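Local coordinates for protein threonine--tRNA ligase catalytic subunit (Aeropyrum pernix, PDB 3A32) that probably charges tRNA(Thr) with threonine in two steps, activating the amino acid with ATP before transferring it to the tRNA acceptor end, at residues F341-V346 against K365-K370; G350-E355 against K406-K411; D358-I363 against V401-K406; L428-G433 against V439-A444. All blocks are in the same frame, centred on the assembly; numbering follows the deposited sequence.

Contact 1 of 4, residues F341-V346 against K365-K370; sequences FAVIAV and KGLLDK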
loop_
_atom_site.group_PDB
_atom_site.type_symbol
_atom_site.label_atom_id
_atom_site.label_comp_id
_atom_site.label_asym_id
_atom_site.label_seq_id
_atom_site.Cartn_x
_atom_site.Cartn_y
_atom_site.Cartn_z
ATOM N N PHE A 341 -19.339 6.382 9.084
ATOM C CA PHE A 341 -20.457 6.747 9.970
ATOM C C PHE A 341 -20.662 8.217 9.806
ATOM O O PHE A 341 -19.719 8.977 10.051
ATOM C CB PHE A 341 -20.134 6.477 11.455
ATOM C CG PHE A 341 -20.172 5.023 11.824
ATOM C CD1 PHE A 341 -21.394 4.395 12.103
ATOM C CD2 PHE A 341 -19.000 4.266 11.843
ATOM C CE1 PHE A 341 -21.441 3.036 12.424
ATOM C CE2 PHE A 341 -19.030 2.899 12.160
ATOM C CZ PHE A 341 -20.243 2.281 12.484
ATOM N N ALA A 342 -21.876 8.638 9.411
ATOM C CA ALA A 342 -22.218 10.055 9.521
ATOM C C ALA A 342 -23.052 10.193 10.804
ATOM O O ALA A 342 -24.060 9.476 10.963
ATOM C CB ALA A 342 -22.993 10.549 8.314
ATOM N N VAL A 343 -22.615 11.054 11.710
ATOM C CA VAL A 343 -23.277 11.278 12.993
ATOM C C VAL A 343 -23.973 12.636 12.907
ATOM O O VAL A 343 -23.310 13.678 12.760
ATOM C CB VAL A 343 -22.257 11.250 14.191
ATOM C CG1 VAL A 343 -22.950 11.530 15.511
ATOM C CG2 VAL A 343 -21.488 9.869 14.281
ATOM N N ILE A 344 -25.302 12.609 12.940
ATOM C CA ILE A 344 -26.161 13.764 12.633
ATOM C C ILE A 344 -26.928 14.211 13.891
ATOM O O ILE A 344 -27.792 13.492 14.399
ATOM C CB ILE A 344 -27.108 13.459 11.442
ATOM C CG1 ILE A 344 -26.273 13.090 10.205
ATOM C CG2 ILE A 344 -27.959 14.705 11.076
ATOM C CD1 ILE A 344 -26.847 12.062 9.323
ATOM N N ALA A 345 -26.570 15.394 14.392
ATOM C CA ALA A 345 -27.102 15.888 15.646
ATOM C C ALA A 345 -28.352 16.716 15.303
ATOM O O ALA A 345 -28.242 17.767 14.677
ATOM C CB ALA A 345 -26.036 16.743 16.370
ATOM N N VAL A 346 -29.545 16.243 15.671
ATOM C CA VAL A 346 -30.756 16.990 15.291
ATOM C C VAL A 346 -31.159 17.958 16.423
ATOM O O VAL A 346 -31.869 17.589 17.374
ATOM C CB VAL A 346 -31.884 16.083 14.910
ATOM C CG1 VAL A 346 -33.035 16.911 14.289
ATOM C CG2 VAL A 346 -31.382 14.922 13.952
ATOM N N LYS A 365 -16.069 10.831 18.528
ATOM C CA LYS A 365 -14.714 10.580 19.050
ATOM C C LYS A 365 -14.454 9.103 19.260
ATOM O O LYS A 365 -13.372 8.621 18.944
ATOM C CB LYS A 365 -14.446 11.297 20.390
ATOM C CG LYS A 365 -14.259 12.801 20.292
ATOM C CD LYS A 365 -14.271 13.482 21.731
ATOM C CE LYS A 365 -14.492 15.019 21.641
ATOM N NZ LYS A 365 -14.389 15.572 20.236
ATOM N N GLY A 366 -15.429 8.408 19.844
ATOM C CA GLY A 366 -15.249 7.001 20.162
ATOM C C GLY A 366 -15.086 6.158 18.889
ATOM O O GLY A 366 -14.243 5.240 18.833
ATOM N N LEU A 367 -15.921 6.427 17.889
ATOM C CA LEU A 367 -15.777 5.745 16.529
ATOM C C LEU A 367 -14.435 6.038 15.845
ATOM O O LEU A 367 -13.828 5.138 15.265
ATOM C CB LEU A 367 -16.920 6.159 15.611
ATOM C CG LEU A 367 -18.254 5.601 16.145
ATOM C CD1 LEU A 367 -19.364 6.266 15.368
ATOM C CD2 LEU A 367 -18.310 4.093 16.027
ATOM N N LEU A 368 -13.971 7.290 15.921
ATOM C CA LEU A 368 -12.632 7.648 15.441
ATOM C C LEU A 368 -11.567 6.856 16.148
ATOM O O LEU A 368 -10.700 6.346 15.513
ATOM C CB LEU A 368 -12.349 9.149 15.569
ATOM C CG LEU A 368 -13.064 10.064 14.558
ATOM C CD1 LEU A 368 -13.221 11.489 15.091
ATOM C CD2 LEU A 368 -12.290 10.071 13.245
ATOM N N ASP A 369 -11.659 6.711 17.466
ATOM C CA ASP A 369 -10.680 5.923 18.230
ATOM C C ASP A 369 -10.692 4.424 17.875
ATOM O O ASP A 369 -9.662 3.753 18.006
ATOM C CB ASP A 369 -10.897 6.081 19.739
ATOM C CG ASP A 369 -10.553 7.475 20.247
ATOM O OD1 ASP A 369 -9.960 8.322 19.506
ATOM O OD2 ASP A 369 -10.865 7.736 21.429
ATOM N N LYS A 370 -11.846 3.888 17.453
ATOM C CA LYS A 370 -11.875 2.504 16.906
ATOM C C LYS A 370 -11.295 2.364 15.482
ATOM O O LYS A 370 -11.153 1.257 14.952
ATOM C CB LYS A 370 -13.274 1.912 17.034
ATOM C CG LYS A 370 -13.654 1.660 18.519
ATOM C CD LYS A 370 -14.704 0.617 18.648
ATOM C CE LYS A 370 -15.157 0.474 20.072
ATOM N NZ LYS A 370 -14.195 -0.372 20.804
#

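Contact 2 of 4, residues G350-E355 against K406-K411; sequences GEVDRE and KEVREK. With SO4 (sulfate ion), chain D.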
loop_
_atom_site.group_PDB
_atom_site.type_symbol
_atom_site.label_atom_id
_atom_site.label_comp_id
_atom_site.label_asym_id
_atom_site.label_seq_id
_atom_site.Cartn_x
_atom_site.Cartn_y
_atom_site.Cartn_z
ATOM N N GLY A 350 -33.793 23.830 22.362
ATOM C CA GLY A 350 -34.004 23.722 23.792
ATOM C C GLY A 350 -32.821 23.119 24.487
ATOM O O GLY A 350 -31.835 22.797 23.864
ATOM N N GLU A 351 -32.942 22.935 25.794
ATOM C CA GLU A 351 -31.858 22.491 26.665
ATOM C C GLU A 351 -31.387 21.057 26.458
ATOM O O GLU A 351 -30.308 20.658 26.936
ATOM C CB GLU A 351 -32.342 22.598 28.081
ATOM C CG GLU A 351 -32.864 23.967 28.384
ATOM C CD GLU A 351 -31.968 24.691 29.341
ATOM O OE1 GLU A 351 -32.379 24.714 30.544
ATOM O OE2 GLU A 351 -30.872 25.182 28.895
ATOM N N VAL A 352 -32.206 20.265 25.789
ATOM C CA VAL A 352 -31.821 18.887 25.475
ATOM C C VAL A 352 -30.637 18.911 24.460
ATOM O O VAL A 352 -29.920 17.935 24.337
ATOM C CB VAL A 352 -33.054 18.054 25.019
ATOM C CG1 VAL A 352 -33.570 18.551 23.686
ATOM C CG2 VAL A 352 -32.771 16.555 24.998
ATOM N N ASP A 353 -30.426 20.037 23.777
ATOM C CA ASP A 353 -29.358 20.172 22.769
ATOM C C ASP A 353 -27.961 19.911 23.322
ATOM O O ASP A 353 -27.034 19.577 22.587
ATOM C CB ASP A 353 -29.407 21.536 22.074
ATOM C CG ASP A 353 -30.556 21.642 21.088
ATOM O OD1 ASP A 353 -31.370 20.680 21.035
ATOM O OD2 ASP A 353 -30.650 22.690 20.376
ATOM N N ARG A 354 -27.843 20.044 24.633
ATOM C CA ARG A 354 -26.586 19.883 25.311
ATOM C C ARG A 354 -26.253 18.387 25.419
ATOM O O ARG A 354 -25.125 17.975 25.156
ATOM C CB ARG A 354 -26.671 20.553 26.684
ATOM C CG ARG A 354 -25.417 20.447 27.494
ATOM C CD ARG A 354 -25.705 20.859 28.916
ATOM N NE ARG A 354 -26.582 19.939 29.667
ATOM C CZ ARG A 354 -27.880 20.153 29.924
ATOM N NH1 ARG A 354 -28.506 21.240 29.453
ATOM N NH2 ARG A 354 -28.573 19.274 30.648
ATOM N N GLU A 355 -27.249 17.585 25.783
ATOM C CA GLU A 355 -27.082 16.146 25.841
ATOM C C GLU A 355 -26.933 15.562 24.426
ATOM O O GLU A 355 -26.215 14.619 24.226
ATOM C CB GLU A 355 -28.300 15.530 26.484
ATOM C CG GLU A 355 -28.451 15.766 27.948
ATOM C CD GLU A 355 -29.725 15.137 28.432
ATOM O OE1 GLU A 355 -29.791 13.872 28.440
ATOM O OE2 GLU A 355 -30.656 15.915 28.768
ATOM N N LYS A 406 -35.442 12.599 20.938
ATOM C CA LYS A 406 -36.077 11.297 21.091
ATOM C C LYS A 406 -35.037 10.210 21.386
ATOM O O LYS A 406 -35.241 9.359 22.237
ATOM C CB LYS A 406 -36.828 10.962 19.785
ATOM C CG LYS A 406 -37.734 9.730 19.905
ATOM C CD LYS A 406 -38.638 9.475 18.641
ATOM C CE LYS A 406 -39.310 10.769 18.072
ATOM N NZ LYS A 406 -40.810 10.631 17.681
ATOM N N GLU A 407 -33.929 10.219 20.643
ATOM C CA GLU A 407 -32.838 9.257 20.829
ATOM C C GLU A 407 -32.203 9.388 22.199
ATOM O O GLU A 407 -31.918 8.407 22.861
ATOM C CB GLU A 407 -31.732 9.433 19.750
ATOM C CG GLU A 407 -32.145 8.978 18.346
ATOM C CD GLU A 407 -33.240 9.835 17.750
ATOM O OE1 GLU A 407 -33.238 11.081 17.928
ATOM O OE2 GLU A 407 -34.123 9.260 17.124
ATOM N N VAL A 408 -31.933 10.611 22.593
ATOM C CA VAL A 408 -31.450 10.851 23.937
ATOM C C VAL A 408 -32.477 10.378 25.049
ATOM O O VAL A 408 -32.101 9.699 26.008
ATOM C CB VAL A 408 -31.140 12.327 24.073
ATOM C CG1 VAL A 408 -31.025 12.708 25.504
ATOM C CG2 VAL A 408 -29.851 12.694 23.254
ATOM N N ARG A 409 -33.755 10.729 24.921
ATOM C CA ARG A 409 -34.716 10.427 25.985
ATOM C C ARG A 409 -35.079 8.955 26.045
ATOM O O ARG A 409 -35.318 8.397 27.133
ATOM C CB ARG A 409 -35.972 11.252 25.785
ATOM C CG ARG A 409 -35.813 12.707 26.104
ATOM C CD ARG A 409 -36.846 13.524 25.322
ATOM N NE ARG A 409 -36.695 14.925 25.715
ATOM C CZ ARG A 409 -37.356 15.952 25.171
ATOM N NH1 ARG A 409 -38.249 15.753 24.204
ATOM N NH2 ARG A 409 -37.122 17.183 25.619
ATOM N N GLU A 410 -35.117 8.308 24.879
ATOM C CA GLU A 410 -35.505 6.886 24.824
ATOM C C GLU A 410 -34.329 5.962 24.895
ATOM O O GLU A 410 -34.511 4.742 25.058
ATOM C CB GLU A 410 -36.281 6.592 23.555
ATOM C CG GLU A 410 -37.553 7.366 23.555
ATOM C CD GLU A 410 -38.352 7.205 22.304
ATOM O OE1 GLU A 410 -37.943 6.406 21.415
ATOM O OE2 GLU A 410 -39.389 7.909 22.227
ATOM N N LYS A 411 -33.126 6.513 24.714
ATOM C CA LYS A 411 -31.883 5.706 24.809
ATOM C C LYS A 411 -31.818 4.657 23.727
ATOM O O LYS A 411 -31.406 3.522 23.961
ATOM C CB LYS A 411 -31.692 5.080 26.206
ATOM C CG LYS A 411 -31.480 6.129 27.322
ATOM C CD LYS A 411 -30.019 6.549 27.577
ATOM C CE LYS A 411 -29.963 7.822 28.452
ATOM N NZ LYS A 411 -30.675 7.716 29.836
HETATM S S SO4 D . -39.697 7.466 15.404
HETATM O O1 SO4 D . -40.542 8.606 15.743
HETATM O O2 SO4 D . -40.306 6.271 16.009
HETATM O O3 SO4 D . -39.617 7.363 13.951
HETATM O O4 SO4 D . -38.329 7.732 15.849
#

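Contact 3 of 4, residues D358-I363 against V401-K406; sequences DLASSI and VFIGAK. With SO4 (sulfate ion), chain D.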
loop_
_atom_site.group_PDB
_atom_site.type_symbol
_atom_site.label_atom_id
_atom_site.label_comp_id
_atom_site.label_asym_id
_atom_site.label_seq_id
_atom_site.Cartn_x
_atom_site.Cartn_y
_atom_site.Cartn_z
ATOM N N ASP A 358 -23.316 16.513 23.351
ATOM C CA ASP A 358 -22.370 15.668 24.040
ATOM C C ASP A 358 -22.432 14.191 23.597
ATOM O O ASP A 358 -21.408 13.538 23.508
ATOM C CB ASP A 358 -22.522 15.781 25.573
ATOM C CG ASP A 358 -22.220 17.222 26.117
ATOM O OD1 ASP A 358 -21.758 18.126 25.364
ATOM O OD2 ASP A 358 -22.451 17.448 27.327
ATOM N N LEU A 359 -23.622 13.656 23.364
ATOM C CA LEU A 359 -23.752 12.304 22.816
ATOM C C LEU A 359 -23.111 12.147 21.423
ATOM O O LEU A 359 -22.277 11.259 21.216
ATOM C CB LEU A 359 -25.221 11.807 22.839
ATOM C CG LEU A 359 -25.449 10.303 22.557
ATOM C CD1 LEU A 359 -24.727 9.392 23.533
ATOM C CD2 LEU A 359 -26.959 9.931 22.457
ATOM N N ALA A 360 -23.488 13.017 20.489
ATOM C CA ALA A 360 -22.960 13.015 19.117
ATOM C C ALA A 360 -21.432 13.112 19.081
ATOM O O ALA A 360 -20.742 12.282 18.476
ATOM C CB ALA A 360 -23.594 14.173 18.302
ATOM N N SER A 361 -20.926 14.143 19.736
ATOM C CA SER A 361 -19.518 14.385 19.902
ATOM C C SER A 361 -18.758 13.191 20.523
ATOM O O SER A 361 -17.716 12.759 19.989
ATOM C CB SER A 361 -19.356 15.691 20.724
ATOM O OG SER A 361 -18.010 15.920 21.093
ATOM N N SER A 362 -19.268 12.631 21.626
ATOM C CA SER A 362 -18.625 11.448 22.217
ATOM C C SER A 362 -18.665 10.206 21.320
ATOM O O SER A 362 -17.659 9.500 21.185
ATOM C CB SER A 362 -19.236 11.107 23.539
ATOM O OG SER A 362 -18.962 12.132 24.437
ATOM N N ILE A 363 -19.824 9.925 20.721
ATOM C CA ILE A 363 -19.911 8.822 19.741
ATOM C C ILE A 363 -18.895 9.054 18.613
ATOM O O ILE A 363 -18.137 8.162 18.295
ATOM C CB ILE A 363 -21.357 8.609 19.172
ATOM C CG1 ILE A 363 -22.307 8.087 20.279
ATOM C CG2 ILE A 363 -21.327 7.650 17.929
ATOM C CD1 ILE A 363 -23.823 8.116 19.911
ATOM N N VAL A 401 -26.151 7.977 11.563
ATOM C CA VAL A 401 -26.571 7.842 12.983
ATOM C C VAL A 401 -27.257 9.143 13.368
ATOM O O VAL A 401 -26.642 10.198 13.343
ATOM C CB VAL A 401 -25.373 7.508 13.947
ATOM C CG1 VAL A 401 -25.836 7.377 15.416
ATOM C CG2 VAL A 401 -24.641 6.208 13.481
ATOM N N PHE A 402 -28.551 9.076 13.613
ATOM C CA PHE A 402 -29.335 10.274 13.913
ATOM C C PHE A 402 -29.475 10.425 15.397
ATOM O O PHE A 402 -29.955 9.507 16.078
ATOM C CB PHE A 402 -30.724 10.234 13.260
ATOM C CG PHE A 402 -30.680 10.404 11.747
ATOM C CD1 PHE A 402 -30.564 11.669 11.175
ATOM C CD2 PHE A 402 -30.734 9.288 10.907
ATOM C CE1 PHE A 402 -30.514 11.830 9.791
ATOM C CE2 PHE A 402 -30.679 9.436 9.522
ATOM C CZ PHE A 402 -30.582 10.704 8.948
ATOM N N ILE A 403 -29.000 11.552 15.914
ATOM C CA ILE A 403 -29.133 11.798 17.330
ATOM C C ILE A 403 -29.951 13.041 17.604
ATOM O O ILE A 403 -29.458 14.135 17.469
ATOM C CB ILE A 403 -27.821 11.882 18.074
ATOM C CG1 ILE A 403 -26.980 10.620 17.788
ATOM C CG2 ILE A 403 -28.145 12.034 19.638
ATOM C CD1 ILE A 403 -25.564 10.783 17.994
ATOM N N GLY A 404 -31.229 12.828 17.934
ATOM C CA GLY A 404 -32.117 13.907 18.366
ATOM C C GLY A 404 -32.614 13.717 19.807
ATOM O O GLY A 404 -32.155 12.836 20.538
ATOM N N ALA A 405 -33.537 14.580 20.202
ATOM C CA ALA A 405 -34.163 14.582 21.533
ATOM C C ALA A 405 -34.746 13.214 21.886
ATOM O O ALA A 405 -34.612 12.752 22.995
ATOM C CB ALA A 405 -35.281 15.648 21.548
ATOM N N LYS A 406 -35.442 12.599 20.938
ATOM C CA LYS A 406 -36.077 11.297 21.091
ATOM C C LYS A 406 -35.037 10.210 21.386
ATOM O O LYS A 406 -35.241 9.359 22.237
ATOM C CB LYS A 406 -36.828 10.962 19.785
ATOM C CG LYS A 406 -37.734 9.730 19.905
ATOM C CD LYS A 406 -38.638 9.475 18.641
ATOM C CE LYS A 406 -39.310 10.769 18.072
ATOM N NZ LYS A 406 -40.810 10.631 17.681
HETATM S S SO4 D . -39.697 7.466 15.404
HETATM O O1 SO4 D . -40.542 8.606 15.743
HETATM O O2 SO4 D . -40.306 6.271 16.009
HETATM O O3 SO4 D . -39.617 7.363 13.951
HETATM O O4 SO4 D . -38.329 7.732 15.849
#

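Contact 4 of 4, residues L428-G433 against V439-A444; sequences LAIAYG and VENLAA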
loop_
_atom_site.group_PDB
_atom_site.type_symbol
_atom_site.label_atom_id
_atom_site.label_comp_id
_atom_site.label_asym_id
_atom_site.label_seq_id
_atom_site.Cartn_x
_atom_site.Cartn_y
_atom_site.Cartn_z
ATOM N N LEU A 428 -32.222 0.702 11.797
ATOM C CA LEU A 428 -31.999 -0.187 12.946
ATOM C C LEU A 428 -32.224 0.627 14.186
ATOM O O LEU A 428 -32.004 1.826 14.197
ATOM C CB LEU A 428 -30.567 -0.746 13.013
ATOM C CG LEU A 428 -29.875 -1.288 11.771
ATOM C CD1 LEU A 428 -28.396 -1.503 12.100
ATOM C CD2 LEU A 428 -30.523 -2.578 11.250
ATOM N N ALA A 429 -32.643 -0.038 15.242
ATOM C CA ALA A 429 -32.866 0.612 16.542
ATOM C C ALA A 429 -31.777 0.083 17.477
ATOM O O ALA A 429 -31.784 -1.083 17.843
ATOM C CB ALA A 429 -34.224 0.258 17.067
ATOM N N ILE A 430 -30.812 0.935 17.801
ATOM C CA ILE A 430 -29.658 0.542 18.593
ATOM C C ILE A 430 -29.754 1.110 20.021
ATOM O O ILE A 430 -29.530 2.312 20.236
ATOM C CB ILE A 430 -28.286 0.970 17.924
ATOM C CG1 ILE A 430 -28.085 0.355 16.529
ATOM C CG2 ILE A 430 -27.152 0.530 18.790
ATOM C CD1 ILE A 430 -28.210 -1.122 16.442
ATOM N N ALA A 431 -30.079 0.252 20.988
ATOM C CA ALA A 431 -30.219 0.692 22.386
ATOM C C ALA A 431 -28.828 0.984 22.945
ATOM O O ALA A 431 -27.833 0.389 22.519
ATOM C CB ALA A 431 -30.970 -0.365 23.259
ATOM N N TYR A 432 -28.750 1.918 23.880
ATOM C CA TYR A 432 -27.484 2.190 24.559
ATOM C C TYR A 432 -27.787 2.633 25.983
ATOM O O TYR A 432 -28.916 3.070 26.269
ATOM C CB TYR A 432 -26.672 3.277 23.800
ATOM C CG TYR A 432 -27.294 4.664 23.872
ATOM C CD1 TYR A 432 -26.853 5.612 24.790
ATOM C CD2 TYR A 432 -28.361 5.007 23.038
ATOM C CE1 TYR A 432 -27.452 6.894 24.852
ATOM C CE2 TYR A 432 -28.951 6.228 23.090
ATOM C CZ TYR A 432 -28.506 7.168 23.990
ATOM O OH TYR A 432 -29.143 8.371 24.005
ATOM N N GLY A 433 -26.779 2.554 26.854
ATOM C CA GLY A 433 -26.852 3.036 28.235
ATOM C C GLY A 433 -26.136 4.369 28.336
ATOM O O GLY A 433 -26.649 5.298 28.918
ATOM N N VAL A 439 -21.007 3.495 21.393
ATOM C CA VAL A 439 -19.853 3.282 20.498
ATOM C C VAL A 439 -19.618 1.777 20.302
ATOM O O VAL A 439 -19.379 1.318 19.179
ATOM C CB VAL A 439 -18.560 4.022 20.991
ATOM C CG1 VAL A 439 -17.262 3.527 20.239
ATOM C CG2 VAL A 439 -18.747 5.554 20.898
ATOM N N GLU A 440 -19.743 1.001 21.371
ATOM C CA GLU A 440 -19.481 -0.427 21.278
ATOM C C GLU A 440 -20.468 -1.073 20.346
ATOM O O GLU A 440 -20.080 -1.837 19.462
ATOM C CB GLU A 440 -19.505 -1.103 22.658
ATOM C CG GLU A 440 -18.392 -0.638 23.581
ATOM C CD GLU A 440 -16.969 -0.997 23.045
ATOM O OE1 GLU A 440 -16.712 -2.203 22.783
ATOM O OE2 GLU A 440 -16.113 -0.075 22.930
ATOM N N ASN A 441 -21.731 -0.713 20.524
ATOM C CA ASN A 441 -22.841 -1.231 19.743
ATOM C C ASN A 441 -22.792 -0.815 18.264
ATOM O O ASN A 441 -23.165 -1.611 17.394
ATOM C CB ASN A 441 -24.178 -0.765 20.371
ATOM C CG ASN A 441 -24.445 -1.420 21.723
ATOM O OD1 ASN A 441 -23.754 -2.361 22.101
ATOM N ND2 ASN A 441 -25.455 -0.932 22.448
ATOM N N LEU A 442 -22.378 0.426 17.989
ATOM C CA LEU A 442 -22.180 0.868 16.617
ATOM C C LEU A 442 -20.999 0.129 16.014
ATOM O O LEU A 442 -21.057 -0.303 14.836
ATOM C CB LEU A 442 -21.979 2.387 16.531
ATOM C CG LEU A 442 -23.258 3.178 16.850
ATOM C CD1 LEU A 442 -22.987 4.590 17.098
ATOM C CD2 LEU A 442 -24.284 3.064 15.720
ATOM N N ALA A 443 -19.935 -0.059 16.806
ATOM C CA ALA A 443 -18.785 -0.839 16.312
ATOM C C ALA A 443 -19.168 -2.280 16.005
ATOM O O ALA A 443 -18.673 -2.852 15.016
ATOM C CB ALA A 443 -17.588 -0.766 17.260
ATOM N N ALA A 444 -20.086 -2.858 16.798
ATOM C CA ALA A 444 -20.621 -4.211 16.476
ATOM C C ALA A 444 -21.360 -4.289 15.133
ATOM O O ALA A 444 -21.250 -5.293 14.417
ATOM C CB ALA A 444 -21.567 -4.738 17.636
#

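Contact 1 of 4, residues F341-V346 against K365-K370
F341 and L367 carry nearly all of this contact, with the leucine lying over one face of the phenyl ring while the two side chains cross at about a right angle. From CB outward, F341 meets the leucine atom by atom. Its CB already feels the leucine, 4.0 Å from L367 CD1. One bond on, F341 CG makes the closest approach, 3.8 Å to the same L367 CD1, and CD2 stays within range of that methyl as well. Further round the ring the partner changes: F341 CE2 lies 4.1 Å from L367 CD2, which sits over the rim of the same face. At the tip, F341 CZ has passed beyond the leucine to the backbone of helix 435-457. L367 CD1 stands 4.2 Å from the centroid of the F341 ring and 26° off its normal, a CH-pi contact. The ring gets there because its CG is turned anti to the carbonyl carbon (chi1 -75°), which carries it off the strand and under the helix. V343, two residues along the strand, adds a looser touch, its CG2 4.3 Å from L367 CD1. F372 meets the F341 ring edge-to-face. Strand 341-347 and helix 353-369 are the first two elements of a beta-alpha-beta unit in the anticodon-binding domain. No hydrogen bond crosses between the two segments, so their contact is apolar packing and one CH-pi contact.

Contact 2 of 4, residues G350-E355 against K406-K411
V408 presents one methyl, CG1, to V352 and E355 at the start of helix 353-369. The packed part of the contact is the valine pair, with V352 CG2 4.3 Å from V408 CG1. Putting CG1 anti to the backbone N (chi1 163°) is what brings this branch forward; I356 and L359 also pack on V408.

Toward solvent the fit slackens. E355 leans over V408 from the exposed margin, the two side chains crossing obliquely, and its carboxylate OE1 comes to 3.4 Å from V408 CG1. R409 extends along the outside until its NH2 lies 4.2 Å from V352 CB, the guanidinium set obliquely to that carbon. Within the two segments the E355 carboxylate has opposite charges nearby but touches none: OE1 is 6.4 Å from K411 NZ, and OE2 is 6.8 Å from R409 NE. K406 faces away, and its NZ gives a 2.8 Å hydrogen bond to O1 of a sulfate, probably from the crystallisation liquor, that R427 also binds. The first turn of helix 353-369 and the short helix 405-410 of the anticodon-binding domain thus meet through a small apolar core with a charged margin, where any pull between E355 and the basic side chains is probably weak and long-range.

Contact 3 of 4, residues D358-I363 against V401-K406
I403 is the bump here, and helix 353-369 supplies the hollow, between L359, A360 and I363. The helix is the crossover of a beta-alpha-beta unit in the anticodon-binding domain, and it also packs on strand 399-403, the neighbour of the unit's first strand. Its short segment 358-363 runs roughly against strand 401-403, 151° between their directions, with the axes 9.4 Å apart.

The two branches of I403 divide the work. Its long arm, CG1 turned anti to the carbonyl carbon (chi1 -54°), drives CD1 down onto the helix backbone, where I403 CD1 lies 3.6 Å from A360 CA and 3.9 Å from A360 CB. From one turn further on, I363 reaches out to meet that arm tip to tip, the two CD1 atoms of I363 and I403 being 3.7 Å apart. The short branch serves the other wall: I403 CG2 presses on L359 CD2 at 3.7 Å, the leucine crossing at about a right angle. V343 of the adjoining strand touches A360 and I403, while L413 and L442 continue the apolar layer around I363.

Beyond I403 the chain turns at G404, the N-cap residue of helix 405-410, and G404 N hydrogen-bonds to E407 OE1. On the outer side of helix 353-369, D358 O takes two hydrogen bonds from a single residue: S362 N, and S362 OG at 3.0 Å, arriving from opposite faces of the carbonyl plane, with OG tilted 21° from it.

Contact 4 of 4, residues L428-G433 against V439-A444
N441 makes this contact, touching both I430 and A431. Ahead of it in the 439-444 segment of helix 435-457, V439 and E440 are turned from the strand toward K370, which V439 packs on and E440 meets in a salt bridge. Then comes N441, with its CB against I430 CG2 at 3.6 Å as the two side chains slide past each other in opposite directions. Its CG swings anti to the carbonyl carbon (chi1 -69°), which takes the amide toward the end of the strand, at A431. There N441 ND2 donates to A431 O over 2.7 Å; the distance is short, but the N-H...O angle is only 130° and the bond is weak. L442, next in line, brings its end closer to the strand yet stays short of direct contact, packing on V415 instead. A443 faces K370 and F372.

So a short link folds helix 435-457 back over strand 424-431, which lies at the edge of its sheet within this chain. I430 pairs through its backbone with L413 on strand 412-419, Y432 hydrogen-bonds by its OH to E407 O of helix 405-410, and on the inner side L442 sits against I363 and L367 of helix 353-369.

Helix 353-369 links contacts 1, 2 and 3, being gripped near its end, its start and its middle. Contact 3 is central, its centre about 9 Å from that of contact 1 and about 8 Å from that of contact 2. Contacts 1 and 3 share a sheet: I344 O is 2.7 Å from I403 N, a probable hydrogen bond between neighbouring parallel strands. Contact 4 brings in helix 435-457, joined to contact 1 by K370 NZ and E440 OE2 at 2.9 Å. All four build the anticodon-binding domain, away from the catalytic-core zinc held by C112, H166 and H310; the sulfate meets K406, shared by contacts 2 and 3, outside their packed cores.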